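Local coordinates for mandelate racemase/muconate lactonizing protein (Alicyclobacillus acidocaldarius LAA1, PDB 3QLD) that is of unknown function but has the two-domain build of the enolase superfamily, an N-terminal capping domain packed against a TIM-type barrel, at residues Thr55-Cys60 and Ser248-Arg253; Ala77-Ala82 and Pro91-Glu96; Glu96-Val101 and Met106-Ile111; Ala114-Tyr119 and Gly275-Thr280; Ala294-Met299 and Ile311-Pro316. One frame throughout, in Å; residues are numbered along the deposited sequence. Where two conformers were deposited one is given.

Contact 1: Thr55-Cys60 and Ser248-Arg253; sequences TYTEEC and SVRSVR. With SO4 (sulfate ion), chain C.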
# COMPACT_ATOMS: atom_id res chain seq x y z
N THR A 55 -0.46 1.84 -11.41
CA THR A 55 0.87 1.69 -12.04
C THR A 55 1.89 2.69 -11.51
O THR A 55 3.11 2.51 -11.66
CB THR A 55 0.83 1.86 -13.54
OG1 THR A 55 0.26 3.13 -13.84
CG2 THR A 55 0.05 0.72 -14.24
N TYR A 56 1.44 3.73 -10.85
CA TYR A 56 2.35 4.61 -10.12
C TYR A 56 2.37 4.37 -8.62
O TYR A 56 3.44 4.20 -8.02
CB TYR A 56 1.98 6.05 -10.49
CG TYR A 56 2.45 7.16 -9.56
CD1 TYR A 56 3.81 7.54 -9.45
CD2 TYR A 56 1.54 7.89 -8.83
CE1 TYR A 56 4.23 8.60 -8.60
CE2 TYR A 56 1.96 8.94 -7.96
CZ TYR A 56 3.31 9.29 -7.87
OH TYR A 56 3.67 10.36 -7.05
N THR A 57 1.20 4.31 -7.98
CA THR A 57 1.11 3.72 -6.67
C THR A 57 -0.02 2.67 -6.64
O THR A 57 -0.62 2.40 -7.65
CB THR A 57 0.87 4.72 -5.53
OG1 THR A 57 -0.44 5.26 -5.66
CG2 THR A 57 1.92 5.91 -5.56
N GLU A 58 -0.30 2.15 -5.45
CA GLU A 58 -1.23 1.00 -5.30
C GLU A 58 -2.69 1.46 -5.36
O GLU A 58 -3.57 0.64 -5.57
CB GLU A 58 -0.95 0.22 -4.01
CG GLU A 58 -1.34 0.96 -2.69
CD GLU A 58 -0.39 2.11 -2.30
OE1 GLU A 58 0.75 2.24 -2.87
OE2 GLU A 58 -0.78 2.87 -1.39
N GLU A 59 -2.92 2.77 -5.20
CA GLU A 59 -4.30 3.33 -5.28
C GLU A 59 -4.71 3.63 -6.72
O GLU A 59 -3.90 4.04 -7.55
CB GLU A 59 -4.41 4.59 -4.32
CG GLU A 59 -4.18 4.23 -2.80
CD GLU A 59 -4.31 5.51 -1.97
OE1 GLU A 59 -5.48 5.86 -1.69
OE2 GLU A 59 -3.30 6.18 -1.73
N CYS A 60 -5.97 3.40 -7.08
CA CYS A 60 -6.42 3.85 -8.35
C CYS A 60 -7.83 4.40 -8.14
O CYS A 60 -8.41 4.29 -7.02
CB CYS A 60 -6.34 2.71 -9.40
SG CYS A 60 -7.56 1.29 -9.02
N SER A 248 8.73 6.17 -4.30
CA SER A 248 9.46 5.43 -3.26
C SER A 248 9.32 5.98 -1.88
O SER A 248 9.79 5.33 -0.94
CB SER A 248 10.96 5.34 -3.59
OG SER A 248 11.17 4.50 -4.70
N VAL A 249 8.79 7.20 -1.75
CA VAL A 249 8.54 7.80 -0.47
C VAL A 249 7.04 8.17 -0.31
O VAL A 249 6.58 9.23 -0.76
CB VAL A 249 9.39 9.03 -0.28
CG1 VAL A 249 8.90 9.76 0.98
CG2 VAL A 249 10.95 8.62 -0.13
N ARG A 250 6.32 7.32 0.39
CA ARG A 250 4.86 7.44 0.56
C ARG A 250 4.45 7.95 1.93
O ARG A 250 3.26 8.10 2.17
CB ARG A 250 4.16 6.07 0.39
CG ARG A 250 4.62 5.15 -0.72
CD ARG A 250 3.99 5.57 -2.06
NE ARG A 250 3.87 4.56 -3.14
CZ ARG A 250 4.66 3.49 -3.43
NH1 ARG A 250 5.72 3.14 -2.69
NH2 ARG A 250 4.36 2.75 -4.51
N SER A 251 5.39 8.10 2.85
CA SER A 251 5.08 8.45 4.23
C SER A 251 6.26 9.17 4.82
O SER A 251 7.38 9.04 4.31
CB SER A 251 4.84 7.21 5.09
OG SER A 251 6.06 6.49 5.34
N VAL A 252 6.02 9.89 5.91
CA VAL A 252 7.09 10.53 6.69
C VAL A 252 8.09 9.51 7.27
O VAL A 252 9.27 9.77 7.30
CB VAL A 252 6.52 11.49 7.79
CG1 VAL A 252 7.63 12.34 8.45
CG2 VAL A 252 5.51 12.46 7.17
N ARG A 253 7.63 8.33 7.70
CA ARG A 253 8.58 7.29 8.16
C ARG A 253 9.52 6.76 7.04
O ARG A 253 10.68 6.47 7.29
CB ARG A 253 7.85 6.11 8.79
CG ARG A 253 7.31 6.43 10.22
CD ARG A 253 6.20 5.44 10.64
NE ARG A 253 5.03 5.62 9.79
CZ ARG A 253 4.08 4.72 9.55
NH1 ARG A 253 4.11 3.51 10.10
NH2 ARG A 253 3.09 5.05 8.74
S SO4 C . 3.60 9.03 8.66
O1 SO4 C . 2.42 8.18 8.78
O2 SO4 C . 3.49 9.86 7.47
O3 SO4 C . 3.69 9.96 9.79
O4 SO4 C . 4.77 8.15 8.64

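Contact 2: Ala77-Ala82 and Pro91-Glu96; sequences ARWLRA and PRTVCE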
# COMPACT_ATOMS: atom_id res chain seq x y z
N ALA A 77 -17.76 11.04 9.27
CA ALA A 77 -19.07 11.36 9.88
C ALA A 77 -19.09 11.01 11.35
O ALA A 77 -19.59 11.77 12.16
CB ALA A 77 -20.18 10.60 9.17
N ARG A 78 -18.55 9.85 11.70
CA ARG A 78 -18.55 9.43 13.10
C ARG A 78 -17.76 10.46 13.91
O ARG A 78 -18.22 10.89 14.99
CB ARG A 78 -17.99 8.01 13.27
CG ARG A 78 -18.02 7.43 14.72
CD ARG A 78 -17.44 5.96 14.77
NE ARG A 78 -15.97 5.95 14.74
CZ ARG A 78 -15.20 5.13 14.00
NH1 ARG A 78 -15.76 4.22 13.20
NH2 ARG A 78 -13.87 5.21 14.04
N TRP A 79 -16.62 10.91 13.38
CA TRP A 79 -15.74 11.85 14.07
C TRP A 79 -16.40 13.23 14.22
O TRP A 79 -16.20 13.90 15.24
CB TRP A 79 -14.41 11.95 13.34
CG TRP A 79 -13.36 12.94 13.84
CD1 TRP A 79 -12.44 12.72 14.83
CD2 TRP A 79 -13.07 14.26 13.32
NE1 TRP A 79 -11.63 13.81 14.98
CE2 TRP A 79 -11.96 14.77 14.06
CE3 TRP A 79 -13.60 15.04 12.28
CZ2 TRP A 79 -11.42 16.04 13.84
CZ3 TRP A 79 -13.06 16.31 12.05
CH2 TRP A 79 -11.94 16.80 12.84
N LEU A 80 -17.18 13.64 13.20
CA LEU A 80 -17.84 14.94 13.19
C LEU A 80 -18.88 15.03 14.30
O LEU A 80 -19.17 16.12 14.79
CB LEU A 80 -18.51 15.20 11.84
CG LEU A 80 -17.55 15.64 10.72
CD1 LEU A 80 -18.34 15.65 9.41
CD2 LEU A 80 -16.93 16.98 10.94
N ARG A 81 -19.45 13.90 14.65
CA ARG A 81 -20.44 13.84 15.70
C ARG A 81 -19.82 13.72 17.10
O ARG A 81 -20.59 13.65 18.08
CB ARG A 81 -21.35 12.64 15.52
CG ARG A 81 -22.10 12.56 14.23
CD ARG A 81 -22.87 11.25 14.29
NE ARG A 81 -23.38 10.85 12.98
CZ ARG A 81 -22.94 9.81 12.26
NH1 ARG A 81 -23.52 9.54 11.09
NH2 ARG A 81 -21.95 9.05 12.72
N ALA A 82 -18.49 13.64 17.19
CA ALA A 82 -17.82 13.57 18.50
C ALA A 82 -17.84 14.93 19.18
O ALA A 82 -17.57 15.96 18.55
CB ALA A 82 -16.35 13.04 18.37
N PRO A 91 -8.82 21.52 11.33
CA PRO A 91 -8.32 20.65 10.24
C PRO A 91 -7.05 19.94 10.63
O PRO A 91 -6.67 18.96 10.00
CB PRO A 91 -8.02 21.60 9.08
CG PRO A 91 -8.19 22.99 9.62
CD PRO A 91 -8.88 22.94 10.93
N ARG A 92 -6.37 20.45 11.65
CA ARG A 92 -5.09 19.86 12.10
C ARG A 92 -5.23 18.46 12.65
O ARG A 92 -4.27 17.68 12.65
CB ARG A 92 -4.38 20.79 13.13
CG ARG A 92 -3.70 22.00 12.45
CD ARG A 92 -3.17 23.02 13.46
NE ARG A 92 -2.77 24.31 12.87
CZ ARG A 92 -1.66 24.54 12.14
NH1 ARG A 92 -0.81 23.55 11.84
NH2 ARG A 92 -1.42 25.78 11.69
N THR A 93 -6.42 18.12 13.11
CA THR A 93 -6.63 16.91 13.81
C THR A 93 -7.51 15.90 13.07
O THR A 93 -7.81 14.83 13.60
CB THR A 93 -7.21 17.19 15.17
OG1 THR A 93 -8.56 17.62 15.05
CG2 THR A 93 -6.39 18.30 15.90
N VAL A 94 -7.96 16.25 11.88
CA VAL A 94 -8.95 15.42 11.19
C VAL A 94 -8.38 14.01 10.90
O VAL A 94 -9.14 13.04 10.93
CB VAL A 94 -9.62 16.16 9.97
CG1 VAL A 94 -8.61 16.52 8.97
CG2 VAL A 94 -10.68 15.31 9.35
N CYS A 95 -7.07 13.87 10.68
CA CYS A 95 -6.52 12.52 10.44
C CYS A 95 -6.71 11.52 11.59
O CYS A 95 -6.61 10.28 11.40
CB CYS A 95 -5.09 12.54 9.93
SG CYS A 95 -4.98 13.25 8.28
N GLU A 96 -7.06 12.03 12.77
CA GLU A 96 -7.36 11.16 13.87
C GLU A 96 -8.68 10.40 13.64
O GLU A 96 -8.84 9.27 14.16
CB GLU A 96 -7.28 11.92 15.21
CG GLU A 96 -8.57 12.05 16.03
CD GLU A 96 -8.55 13.30 16.94
OE1 GLU A 96 -9.62 13.63 17.54
OE2 GLU A 96 -7.47 13.95 17.05

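Contact 3: Glu96-Val101 and Met106-Ile111; sequences EALRDV and MSVAAI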
# COMPACT_ATOMS: atom_id res chain seq x y z
N GLU A 96 -7.06 12.03 12.77
CA GLU A 96 -7.36 11.16 13.87
C GLU A 96 -8.68 10.40 13.64
O GLU A 96 -8.84 9.27 14.16
CB GLU A 96 -7.28 11.92 15.21
CG GLU A 96 -8.57 12.05 16.03
CD GLU A 96 -8.55 13.30 16.94
OE1 GLU A 96 -9.62 13.63 17.54
OE2 GLU A 96 -7.47 13.95 17.05
N ALA A 97 -9.58 10.94 12.83
CA ALA A 97 -10.80 10.16 12.49
C ALA A 97 -10.42 8.88 11.74
O ALA A 97 -11.19 7.91 11.71
CB ALA A 97 -11.71 10.95 11.61
N LEU A 98 -9.27 8.93 11.09
CA LEU A 98 -8.85 7.87 10.15
C LEU A 98 -7.61 7.13 10.65
O LEU A 98 -6.97 6.39 9.88
CB LEU A 98 -8.59 8.46 8.77
CG LEU A 98 -9.73 9.30 8.19
CD1 LEU A 98 -9.31 9.93 6.81
CD2 LEU A 98 -11.01 8.50 8.04
N ARG A 99 -7.28 7.32 11.94
CA ARG A 99 -5.99 6.82 12.43
C ARG A 99 -5.87 5.29 12.33
O ARG A 99 -4.76 4.80 12.25
CB ARG A 99 -5.70 7.29 13.87
CG ARG A 99 -6.70 6.66 14.88
CD ARG A 99 -6.86 7.52 16.12
NE ARG A 99 -7.54 6.82 17.21
CZ ARG A 99 -8.09 7.43 18.27
NH1 ARG A 99 -8.06 8.76 18.38
NH2 ARG A 99 -8.68 6.71 19.21
N ASP A 100 -6.99 4.55 12.32
CA ASP A 100 -6.95 3.08 12.23
C ASP A 100 -6.85 2.53 10.82
O ASP A 100 -6.81 1.33 10.67
CB ASP A 100 -8.17 2.42 12.84
CG ASP A 100 -9.49 2.71 12.08
OD1 ASP A 100 -9.68 3.84 11.56
OD2 ASP A 100 -10.39 1.83 12.05
N VAL A 101 -6.94 3.38 9.81
CA VAL A 101 -6.76 2.95 8.39
C VAL A 101 -5.25 2.82 8.07
O VAL A 101 -4.45 3.78 8.27
CB VAL A 101 -7.39 3.95 7.43
CG1 VAL A 101 -7.06 3.59 5.99
CG2 VAL A 101 -8.95 4.00 7.65
N MSE A 106 -3.83 8.58 -0.53
CA MSE A 106 -4.48 9.53 -1.44
C MSE A 106 -5.97 9.74 -1.12
O MSE A 106 -6.50 10.87 -1.28
CB MSE A 106 -4.26 9.14 -2.91
CG MSE A 106 -2.78 9.19 -3.33
SE MSE A 106 -2.62 8.26 -5.02
CE MSE A 106 -0.73 8.54 -5.37
N SER A 107 -6.63 8.67 -0.68
CA SER A 107 -8.05 8.74 -0.21
C SER A 107 -8.14 9.52 1.11
O SER A 107 -8.98 10.44 1.25
CB SER A 107 -8.65 7.33 -0.07
OG SER A 107 -8.93 6.93 -1.37
N VAL A 108 -7.23 9.22 2.02
CA VAL A 108 -7.17 9.91 3.29
C VAL A 108 -6.94 11.41 3.04
O VAL A 108 -7.62 12.27 3.65
CB VAL A 108 -6.05 9.31 4.21
CG1 VAL A 108 -5.70 10.27 5.34
CG2 VAL A 108 -6.55 7.98 4.86
N ALA A 109 -6.01 11.70 2.16
CA ALA A 109 -5.63 13.08 1.84
C ALA A 109 -6.83 13.86 1.28
O ALA A 109 -6.96 15.10 1.49
CB ALA A 109 -4.59 13.06 0.79
N ALA A 110 -7.69 13.17 0.50
CA ALA A 110 -8.82 13.91 -0.06
C ALA A 110 -9.76 14.43 1.06
O ALA A 110 -10.26 15.56 1.02
CB ALA A 110 -9.55 13.10 -1.15
N ILE A 111 -9.99 13.60 2.07
CA ILE A 111 -10.74 14.02 3.23
C ILE A 111 -10.06 15.21 3.91
O ILE A 111 -10.64 16.33 4.02
CB ILE A 111 -10.90 12.86 4.21
CG1 ILE A 111 -11.66 11.73 3.50
CG2 ILE A 111 -11.61 13.31 5.51
CD1 ILE A 111 -13.10 12.13 3.15

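Contact 4: Ala114-Tyr119 and Gly275-Thr280; sequences AVWDWY and GGFGAT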
# COMPACT_ATOMS: atom_id res chain seq x y z
N ALA A 114 -9.94 18.56 1.91
CA ALA A 114 -11.27 19.22 1.75
C ALA A 114 -11.59 19.91 3.09
O ALA A 114 -12.18 21.02 3.10
CB ALA A 114 -12.31 18.19 1.37
N VAL A 115 -11.22 19.31 4.23
CA VAL A 115 -11.49 19.94 5.52
C VAL A 115 -10.66 21.26 5.72
O VAL A 115 -11.19 22.30 6.18
CB VAL A 115 -11.29 18.98 6.67
CG1 VAL A 115 -11.49 19.67 8.02
CG2 VAL A 115 -12.28 17.85 6.54
N TRP A 116 -9.38 21.21 5.37
CA TRP A 116 -8.54 22.42 5.31
C TRP A 116 -9.16 23.50 4.43
O TRP A 116 -9.12 24.72 4.75
CB TRP A 116 -7.14 22.08 4.79
CG TRP A 116 -6.18 21.65 5.86
CD1 TRP A 116 -5.84 20.37 6.20
CD2 TRP A 116 -5.41 22.50 6.72
NE1 TRP A 116 -4.93 20.37 7.23
CE2 TRP A 116 -4.63 21.67 7.54
CE3 TRP A 116 -5.28 23.90 6.84
CZ2 TRP A 116 -3.75 22.18 8.50
CZ3 TRP A 116 -4.41 24.41 7.83
CH2 TRP A 116 -3.66 23.55 8.64
N ASP A 117 -9.73 23.07 3.30
CA ASP A 117 -10.24 23.96 2.30
C ASP A 117 -11.51 24.58 2.84
O ASP A 117 -11.73 25.79 2.70
CB ASP A 117 -10.48 23.19 0.98
CG ASP A 117 -10.87 24.09 -0.17
OD1 ASP A 117 -9.96 24.63 -0.85
OD2 ASP A 117 -12.12 24.25 -0.37
N TRP A 118 -12.38 23.76 3.44
CA TRP A 118 -13.63 24.23 4.04
C TRP A 118 -13.28 25.22 5.13
O TRP A 118 -13.87 26.31 5.19
CB TRP A 118 -14.44 23.08 4.63
CG TRP A 118 -15.41 23.55 5.68
CD1 TRP A 118 -16.66 24.11 5.45
CD2 TRP A 118 -15.22 23.57 7.10
NE1 TRP A 118 -17.25 24.42 6.63
CE2 TRP A 118 -16.40 24.13 7.67
CE3 TRP A 118 -14.17 23.15 7.96
CZ2 TRP A 118 -16.56 24.28 9.05
CZ3 TRP A 118 -14.34 23.28 9.34
CH2 TRP A 118 -15.52 23.88 9.87
N TYR A 119 -12.27 24.90 5.95
CA TYR A 119 -11.90 25.72 7.09
C TYR A 119 -11.43 27.13 6.67
O TYR A 119 -11.82 28.12 7.31
CB TYR A 119 -10.84 25.02 7.97
CG TYR A 119 -10.40 25.84 9.17
CD1 TYR A 119 -9.38 26.79 9.03
CD2 TYR A 119 -11.02 25.70 10.39
CE1 TYR A 119 -8.98 27.58 10.14
CE2 TYR A 119 -10.63 26.48 11.52
CZ TYR A 119 -9.60 27.41 11.36
OH TYR A 119 -9.20 28.17 12.43
N GLY A 275 -0.61 11.92 2.04
CA GLY A 275 -1.67 11.91 3.04
C GLY A 275 -2.26 13.28 3.42
O GLY A 275 -3.09 13.35 4.37
N GLY A 276 -1.90 14.32 2.68
CA GLY A 276 -2.57 15.60 2.88
C GLY A 276 -1.63 16.72 3.27
O GLY A 276 -0.38 16.58 3.20
N PHE A 277 -2.22 17.82 3.73
CA PHE A 277 -1.42 19.03 4.02
C PHE A 277 -0.59 18.83 5.28
O PHE A 277 0.59 19.16 5.28
CB PHE A 277 -2.32 20.27 4.14
CG PHE A 277 -2.87 20.80 2.84
CD1 PHE A 277 -2.02 21.18 1.79
CD2 PHE A 277 -4.22 21.04 2.68
CE1 PHE A 277 -2.50 21.71 0.61
CE2 PHE A 277 -4.72 21.59 1.48
CZ PHE A 277 -3.88 21.91 0.45
N GLY A 278 -1.18 18.29 6.34
CA GLY A 278 -0.49 18.02 7.61
C GLY A 278 0.70 17.07 7.42
O GLY A 278 1.80 17.30 7.98
N ALA A 279 0.48 16.00 6.65
CA ALA A 279 1.60 15.11 6.28
C ALA A 279 2.72 15.77 5.47
O ALA A 279 3.92 15.52 5.71
CB ALA A 279 1.09 13.80 5.63
N THR A 280 2.33 16.64 4.54
CA THR A 280 3.26 17.39 3.76
C THR A 280 4.13 18.31 4.67
O THR A 280 5.36 18.36 4.52
CB THR A 280 2.55 18.26 2.74
OG1 THR A 280 1.84 17.40 1.85
CG2 THR A 280 3.55 19.09 1.91

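Contact 5: Ala294-Met299 and Ile311-Pro316; sequences AWVGGM and IAAALP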
# COMPACT_ATOMS: atom_id res chain seq x y z
N ALA A 294 13.26 19.98 -1.60
CA ALA A 294 11.98 19.43 -2.07
C ALA A 294 11.36 20.36 -3.10
O ALA A 294 11.75 21.55 -3.22
CB ALA A 294 11.06 19.14 -0.86
N TRP A 295 10.44 19.81 -3.91
CA TRP A 295 9.72 20.57 -4.92
C TRP A 295 8.41 19.83 -5.09
O TRP A 295 8.31 18.64 -4.69
CB TRP A 295 10.50 20.62 -6.23
CG TRP A 295 10.89 19.31 -6.81
CD1 TRP A 295 11.95 18.54 -6.42
CD2 TRP A 295 10.22 18.59 -7.84
NE1 TRP A 295 12.01 17.39 -7.19
CE2 TRP A 295 10.94 17.38 -8.04
CE3 TRP A 295 9.05 18.82 -8.60
CZ2 TRP A 295 10.56 16.41 -8.99
CZ3 TRP A 295 8.68 17.87 -9.57
CH2 TRP A 295 9.42 16.67 -9.74
N VAL A 296 7.43 20.48 -5.68
CA VAL A 296 6.11 19.84 -5.86
C VAL A 296 5.90 19.25 -7.25
O VAL A 296 6.03 19.93 -8.29
CB VAL A 296 4.92 20.82 -5.45
CG1 VAL A 296 3.56 20.30 -5.89
CG2 VAL A 296 4.93 21.15 -4.02
N GLY A 297 5.52 17.94 -7.31
CA GLY A 297 5.38 17.27 -8.60
C GLY A 297 3.92 17.26 -8.99
O GLY A 297 3.08 17.69 -8.20
N GLY A 298 3.59 16.72 -10.16
CA GLY A 298 2.20 16.70 -10.65
C GLY A 298 1.59 15.32 -10.91
O GLY A 298 2.30 14.33 -11.04
N MSE A 299 0.26 15.28 -10.96
CA MSE A 299 -0.51 14.06 -11.21
C MSE A 299 -1.56 14.29 -12.32
O MSE A 299 -2.59 13.62 -12.33
CB MSE A 299 -1.25 13.66 -9.95
CG MSE A 299 -0.39 13.50 -8.69
SE MSE A 299 0.34 11.70 -8.69
CE MSE A 299 -1.26 10.61 -8.46
N ILE A 311 -0.50 25.81 -3.78
CA ILE A 311 -0.43 26.26 -2.40
C ILE A 311 0.67 25.53 -1.59
O ILE A 311 1.43 26.15 -0.90
CB ILE A 311 -1.80 26.18 -1.74
CG1 ILE A 311 -2.71 27.24 -2.39
CG2 ILE A 311 -1.72 26.21 -0.22
CD1 ILE A 311 -4.18 27.07 -2.14
N ALA A 312 0.73 24.21 -1.64
CA ALA A 312 1.89 23.51 -1.04
C ALA A 312 3.26 24.00 -1.63
O ALA A 312 4.28 24.09 -0.92
CB ALA A 312 1.73 21.99 -1.24
N ALA A 313 3.32 24.26 -2.92
CA ALA A 313 4.59 24.72 -3.51
C ALA A 313 5.08 26.09 -3.03
O ALA A 313 6.22 26.46 -3.30
CB ALA A 313 4.49 24.74 -4.96
N ALA A 314 4.22 26.79 -2.31
CA ALA A 314 4.54 28.06 -1.63
C ALA A 314 5.35 27.86 -0.32
O ALA A 314 5.89 28.82 0.28
CB ALA A 314 3.24 28.79 -1.33
N LEU A 315 5.45 26.63 0.15
CA LEU A 315 6.07 26.40 1.45
C LEU A 315 7.59 26.64 1.40
O LEU A 315 8.21 26.55 0.32
CB LEU A 315 5.69 25.03 2.04
CG LEU A 315 4.18 24.84 2.21
CD1 LEU A 315 3.86 23.33 2.24
CD2 LEU A 315 3.61 25.57 3.50
N PRO A 316 8.20 27.01 2.56
CA PRO A 316 9.56 27.53 2.49
C PRO A 316 10.59 26.59 1.87
O PRO A 316 11.38 27.07 1.07
CB PRO A 316 9.92 27.82 3.97
CG PRO A 316 8.67 28.12 4.61
CD PRO A 316 7.65 27.16 3.93

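Contact 1: Thr55-Cys60 and Ser248-Arg253
Next to the place where R250 meets T57 and E58, sulfate O4 is gripped twice by R253: its backbone N donates over 3.0 Å, and its NE donates over 2.8 Å in an almost straight bond (176°), with O4 in the guanidinium plane at its edge. The bend of the R253 chain at chi3 (-66°) folds NE back to the oxygen its own amide holds. V252 N adds a third bond, 3.0 Å to sulfate O2, and R105 and R282 complete the positive surround. The ion, probably taken up from the crystallisation liquor, thus sits on the N-terminal turn of helix 252-261, just after the N-cap S251, whose OG bonds to the amide of E254. Across the contact, T57 CG2 abuts R250 NE at the edge of the guanidinium, 3.4 Å away, while also lying over one face of the Y56 ring. E58 OE1 stands 3.9 Å from R250 NE, well out of the guanidinium plane, so this long salt bridge acts through charge alone; the stronger partner of R250 is E226, as that of the Y56 hydroxyl is D246. R102 and N104 of the second subunit bond to the carbonyls of Y56 and E58. A capping-domain loop lies here over the C-terminal end of barrel strand 243-245, as in other enolase-superfamily proteins.

Contact 2: Ala77-Ala82 and Pro91-Glu96
In the capping domain, the last turn of helix 61-80 packs on the loop leading to helix 105-123, with the indole of W79 as the bridge to T93, V94 and E96. With CG anti to the backbone N (chi1 177°), the indole reaches straight out of the helix, and the side chains it meets run at about a right angle to it. V94 covers one face, offset toward the rim: its CA makes a CH-pi contact 4.0 Å from the centroid of the W79 six-membered ring, and its CG2 touches W79 CZ3 at 3.7 Å. Two oxygens come in at the ring edge, close to the plane. One is T93 OG1, 3.5 Å from W79 CZ2 and hydrogen-bonded to the carbonyl of D90. The other is E96 OE1, which accepts from W79 NE1 over 3.3 Å at an angle of 163°. The bond stays in the indole plane but approaches E96 OE1 from well above the carboxylate plane; the two planes are nearly perpendicular. E96 is brought round by a turn of the loop in which its N bonds to T93 O over 3.0 Å; its CG lies away from any staggered position (chi1 116°), and the residue also touches a crystal neighbour. A97 and Q85 pack on the indole as well. The buried ring therefore keeps its carbon surface against V94 and turns its one N-H to an exposed carboxylate, a long bond but nearly straight, which would help to fix the rotation of the indole.

Contact 3: Glu96-Val101 and Met106-Ile111
L98 reaches from the loop after helix 61-80 to V108 and I111 on the first turns of helix 105-123, within the capping domain of this enolase-superfamily fold. The contact across the segments is wholly apolar. V108 and I111, three residues apart, share one side of the helix, and L98 CD1 is the atom that meets both, standing 4.2 Å from I111 CB; I111 was modelled in two conformers. The L98 chain gets there with CG beside its backbone N (chi1 -53°) and CD1 extended (chi2 176°), sliding past V108 in the opposite direction. L98 also packs on R75 of helix 61-80, so it touches both helices that its loop connects. Hydrogen bonds serve each segment separately. A type I beta turn from L98 to V101 is closed by V101 N on L98 O at 3.0 Å, and in the helix A110 N bonds to M106 O at 3.1 Å. Charged groups lie at the margins: D100 makes a salt bridge with R75, and E59 accepts from the amides of M106 and S107 in the opening turn of the helix. D100 and V101 also pack on T55 and P54 of the second subunit. At the centre of the apolar contact, L98 CD1 settles evenly against both V108 methyls, CG1 and CG2, each 3.9 Å away.

Contact 4: Ala114-Tyr119 and Gly275-Thr280
W116, on helix 105-123, meets F277 in the first turn of helix 277-289 along the near side of its indole. Its CB lies 3.7 Å from F277 CD2, and the same ring carbon then stands 3.8 Å from W116 CG. Further out, W116 CD1 touches both F277 CD2 and F277 CB, and W116 NE1 is 4.0 Å from F277 CB. F277 CG lies beside the backbone N and anti to the carbonyl carbon (chi1 -74°), which puts the ring edge against the indole face: the centroids of the F277 ring and the W116 five-membered ring are 5.5 Å apart with planes at 80°, a T-shaped pair. F277 CB sits over the same five-membered ring, 4.1 Å from its centroid and 15° off the normal, a CH-pi contact. The indole also packs on L127, L131 and P91, while F277 has a second edge-to-face partner in H308. The helical turn that carries F277 begins after G276, its N-cap, and G275 ends the preceding helix in a Schellman motif. G276 O receives T280 OG1 at 2.7 Å and T280 N at 3.0 Å from opposite faces of the carbonyl plane. E112 binds the amides of F277 and G278, and W116 NE1 makes a weak bond to it. This capping-domain carboxylate at the start of a barrel helix should be favoured by the helix dipole, so the domain joint probably gains an electrostatic component.

Contact 5: Ala294-Met299 and Ile311-Pro316
V296 presses one methyl, CG2, onto the backbone of A313, and the fit is close there, with CG2 3.6 Å from A313 CA. The same V296 CG2 lies 3.7 Å from A313 CB. V296 CB follows at 4.0 Å from A313 CB. The torsion chi1 of 168° makes this possible, setting CG1 anti to the backbone N and leaving CG2 as the branch that faces the alanine. Contact with the preceding residue is slacker, with V296 CG2 4.1 Å from the carbonyl C of A312 and 4.3 Å from its CB. Strand 293-296 and helix 303-313 form a beta-alpha unit of the TIM-type barrel; with only alanines at 312 and 313 the chain can come near the strand, consistent with V296 CA and A313 CA being 5.6 Å apart. W295 points the other way, its ring stacked on F219 with R167 in a cation-pi contact, while M318 and L324 also pack on V296. Past V296 the two chains part. The segment 297-299 moves off toward K270, which bonds to G298 O. Further on in the other segment, A314 N bonds to I311 O and L315 N to A312 O; L315 then packs on L281 and L284 of helix 277-289, and the exposed P316 lies toward solvent.

Contacts 2 and 3 follow one another in the capping domain, share E96 and have centres about 10 Å apart; contact 2 joins helix 61-80 to the connecting loop, contact 3 joins that loop to helix 105-123. Contact 4, again about 10 Å from contact 3 between centres, uses the same helix and carries the link onward to barrel helix 277-289. Contact 1 is the other interdomain joint; along the chain its loop encloses contacts 2 and 3 and crosses contact 4, and E59 ties it to contact 3 through the amides of M106 and S107. Contact 5, last in sequence, belongs to the barrel wall. Through contacts 1 and 4 the capping domain meets the barrel in two places.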